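PDB 2DLB: SPbeta prophage-derived uncharacterized protein YopT from Bacillus subtilis, which is of unknown function, a small homodimeric alpha+beta protein encoded by the SPbeta prophage. Local coordinates for residues Arg32-Leu37 with Met60-Thr65. Numbering follows the deposited sequence.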
loop_
_atom_site.group_PDB
_atom_site.type_symbol
_atom_site.label_atom_id
_atom_site.label_comp_id
_atom_site.label_asym_id
_atom_site.label_seq_id
_atom_site.Cartn_x
_atom_site.Cartn_y
_atom_site.Cartn_z
ATOM N N ARG A 32 -8.668 -2.940 14.092
ATOM C CA ARG A 32 -8.198 -4.311 14.327
ATOM C C ARG A 32 -7.658 -4.895 13.028
ATOM O O ARG A 32 -6.618 -5.562 12.980
ATOM C CB ARG A 32 -9.328 -5.147 14.932
ATOM C CG ARG A 32 -9.060 -6.563 15.379
ATOM C CD ARG A 32 -10.233 -7.178 16.132
ATOM N NE ARG A 32 -9.916 -8.298 17.000
ATOM C CZ ARG A 32 -10.669 -9.330 17.348
ATOM N NH1 ARG A 32 -11.911 -9.461 16.872
ATOM N NH2 ARG A 32 -10.239 -10.289 18.170
ATOM N N ILE A 33 -8.379 -4.662 11.945
ATOM C CA ILE A 33 -7.947 -5.194 10.641
ATOM C C ILE A 33 -6.581 -4.615 10.293
ATOM O O ILE A 33 -5.651 -5.320 9.902
ATOM C CB ILE A 33 -8.963 -4.896 9.543
ATOM C CG1 ILE A 33 -10.250 -5.722 9.724
ATOM C CG2 ILE A 33 -8.412 -5.088 8.109
ATOM C CD1 ILE A 33 -11.437 -5.234 8.907
ATOM N N CYS A 34 -6.428 -3.316 10.407
ATOM C CA CYS A 34 -5.192 -2.652 9.981
ATOM C C CYS A 34 -4.029 -3.020 10.903
ATOM O O CYS A 34 -2.937 -3.243 10.409
ATOM C CB CYS A 34 -5.447 -1.152 9.939
ATOM S SG CYS A 34 -6.503 -0.622 8.568
ATOM N N GLU A 35 -4.277 -3.118 12.221
ATOM C CA GLU A 35 -3.223 -3.510 13.127
ATOM C C GLU A 35 -2.663 -4.878 12.791
ATOM O O GLU A 35 -1.466 -5.145 12.944
ATOM C CB GLU A 35 -3.779 -3.517 14.565
ATOM C CG GLU A 35 -2.713 -3.547 15.619
ATOM C CD GLU A 35 -1.908 -2.285 15.842
ATOM O OE1 GLU A 35 -2.192 -1.236 15.259
ATOM O OE2 GLU A 35 -0.941 -2.428 16.614
ATOM N N ASN A 36 -3.538 -5.771 12.316
ATOM C CA ASN A 36 -3.100 -7.121 11.900
ATOM C C ASN A 36 -2.390 -7.092 10.549
ATOM O O ASN A 36 -1.970 -8.200 10.148
ATOM C CB ASN A 36 -4.299 -8.060 11.878
ATOM C CG ASN A 36 -4.693 -8.505 13.280
ATOM O OD1 ASN A 36 -3.820 -8.628 14.142
ATOM N ND2 ASN A 36 -5.981 -8.701 13.448
ATOM N N LEU A 37 -2.206 -5.982 9.884
ATOM C CA LEU A 37 -1.457 -5.922 8.646
ATOM C C LEU A 37 -0.030 -5.406 8.841
ATOM O O LEU A 37 0.755 -5.498 7.910
ATOM C CB LEU A 37 -2.103 -4.975 7.630
ATOM C CG LEU A 37 -3.515 -5.335 7.172
ATOM C CD1 LEU A 37 -4.110 -4.239 6.295
ATOM C CD2 LEU A 37 -3.488 -6.709 6.489
HETATM N N MSE A 60 4.965 -0.449 7.421
HETATM C CA MSE A 60 3.622 0.053 7.253
HETATM C C MSE A 60 3.172 0.871 8.453
HETATM O O MSE A 60 3.453 0.426 9.559
HETATM C CB MSE A 60 2.600 -1.102 7.147
HETATM C CG MSE A 60 1.182 -0.500 7.059
HETATM SE SE MSE A 60 0.082 -2.002 7.113
HETATM C CE MSE A 60 -1.535 -0.999 7.257
ATOM N N GLU A 61 2.480 1.949 8.162
ATOM C CA GLU A 61 1.778 2.705 9.190
ATOM C C GLU A 61 0.398 2.997 8.626
ATOM O O GLU A 61 0.240 2.978 7.411
ATOM C CB GLU A 61 2.508 3.961 9.594
ATOM C CG GLU A 61 3.849 3.746 10.301
ATOM C CD GLU A 61 4.906 4.011 9.229
ATOM O OE1 GLU A 61 6.086 3.874 9.588
ATOM O OE2 GLU A 61 4.495 4.371 8.089
ATOM N N TYR A 62 -0.567 3.294 9.453
ATOM C CA TYR A 62 -1.893 3.663 8.978
ATOM C C TYR A 62 -2.540 4.649 9.927
ATOM O O TYR A 62 -2.194 4.721 11.111
ATOM C CB TYR A 62 -2.786 2.397 8.777
ATOM C CG TYR A 62 -3.195 1.814 10.108
ATOM C CD1 TYR A 62 -2.327 0.944 10.757
ATOM C CD2 TYR A 62 -4.432 2.130 10.670
ATOM C CE1 TYR A 62 -2.711 0.410 11.971
ATOM C CE2 TYR A 62 -4.782 1.613 11.888
ATOM C CZ TYR A 62 -3.923 0.750 12.527
ATOM O OH TYR A 62 -4.342 0.274 13.746
ATOM N N GLU A 63 -3.558 5.301 9.354
ATOM C CA GLU A 63 -4.440 6.132 10.204
ATOM C C GLU A 63 -5.785 6.236 9.504
ATOM O O GLU A 63 -5.825 6.387 8.280
ATOM C CB GLU A 63 -3.829 7.488 10.467
ATOM C CG GLU A 63 -3.796 8.384 9.287
ATOM C CD GLU A 63 -3.422 9.839 9.517
ATOM O OE1 GLU A 63 -3.276 10.253 10.705
ATOM O OE2 GLU A 63 -3.290 10.536 8.463
ATOM N N ILE A 64 -6.882 6.192 10.260
ATOM C CA ILE A 64 -8.172 6.446 9.686
ATOM C C ILE A 64 -8.276 7.947 9.368
ATOM O O ILE A 64 -7.908 8.757 10.217
ATOM C CB ILE A 64 -9.294 5.960 10.623
ATOM C CG1 ILE A 64 -9.219 4.442 10.882
ATOM C CG2 ILE A 64 -10.667 6.365 10.081
ATOM C CD1 ILE A 64 -10.219 3.846 11.832
ATOM N N THR A 65 -8.746 8.278 8.178
ATOM C CA THR A 65 -8.942 9.639 7.711
ATOM C C THR A 65 -10.354 10.152 7.936
ATOM O O THR A 65 -10.575 11.231 8.480
ATOM C CB THR A 65 -8.610 9.729 6.201
ATOM O OG1 THR A 65 -7.321 9.112 5.949
ATOM C CG2 THR A 65 -8.585 11.177 5.790
#
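With chi1 at 72°, the Tyr62 ring is set over its own backbone, CG flanked by N and C, and Glu35 turns CG anti to its own N (chi1 -165°) before bending at chi2. The two side chains thus meet at about a right angle where the end of helix 23-35 packs on strand 52-69, a helix-on-sheet contact. Tyr62 OH donates a hydrogen bond to Glu35 OE1 at 3.0 Å. The carboxylate oxygen lies in the ring plane at its edge and accepts through its anti lone pair. Carboxylate and ring planes stand 72° apart.

One face of the same ring receives Cys34. Cys34 CB sits 3.4 Å from the centroid of the Tyr62 ring, a CH-pi contact, and SG adds a longer sulfur-aromatic contact over that face. The ring is therefore held both at its hydroxyl and over its centre. Thr31, further back on the helix, also touches Tyr62.

Strand residues 60-64 pair antiparallel with a strand of the second subunit, so the helix end packs on a sheet that continues across the dimer interface. Beside Tyr62, the extended selenomethionine Met60 reaches the turn after the helix. Met60 SE lies 3.7 Å from Leu37 CB and also approaches Leu37 O.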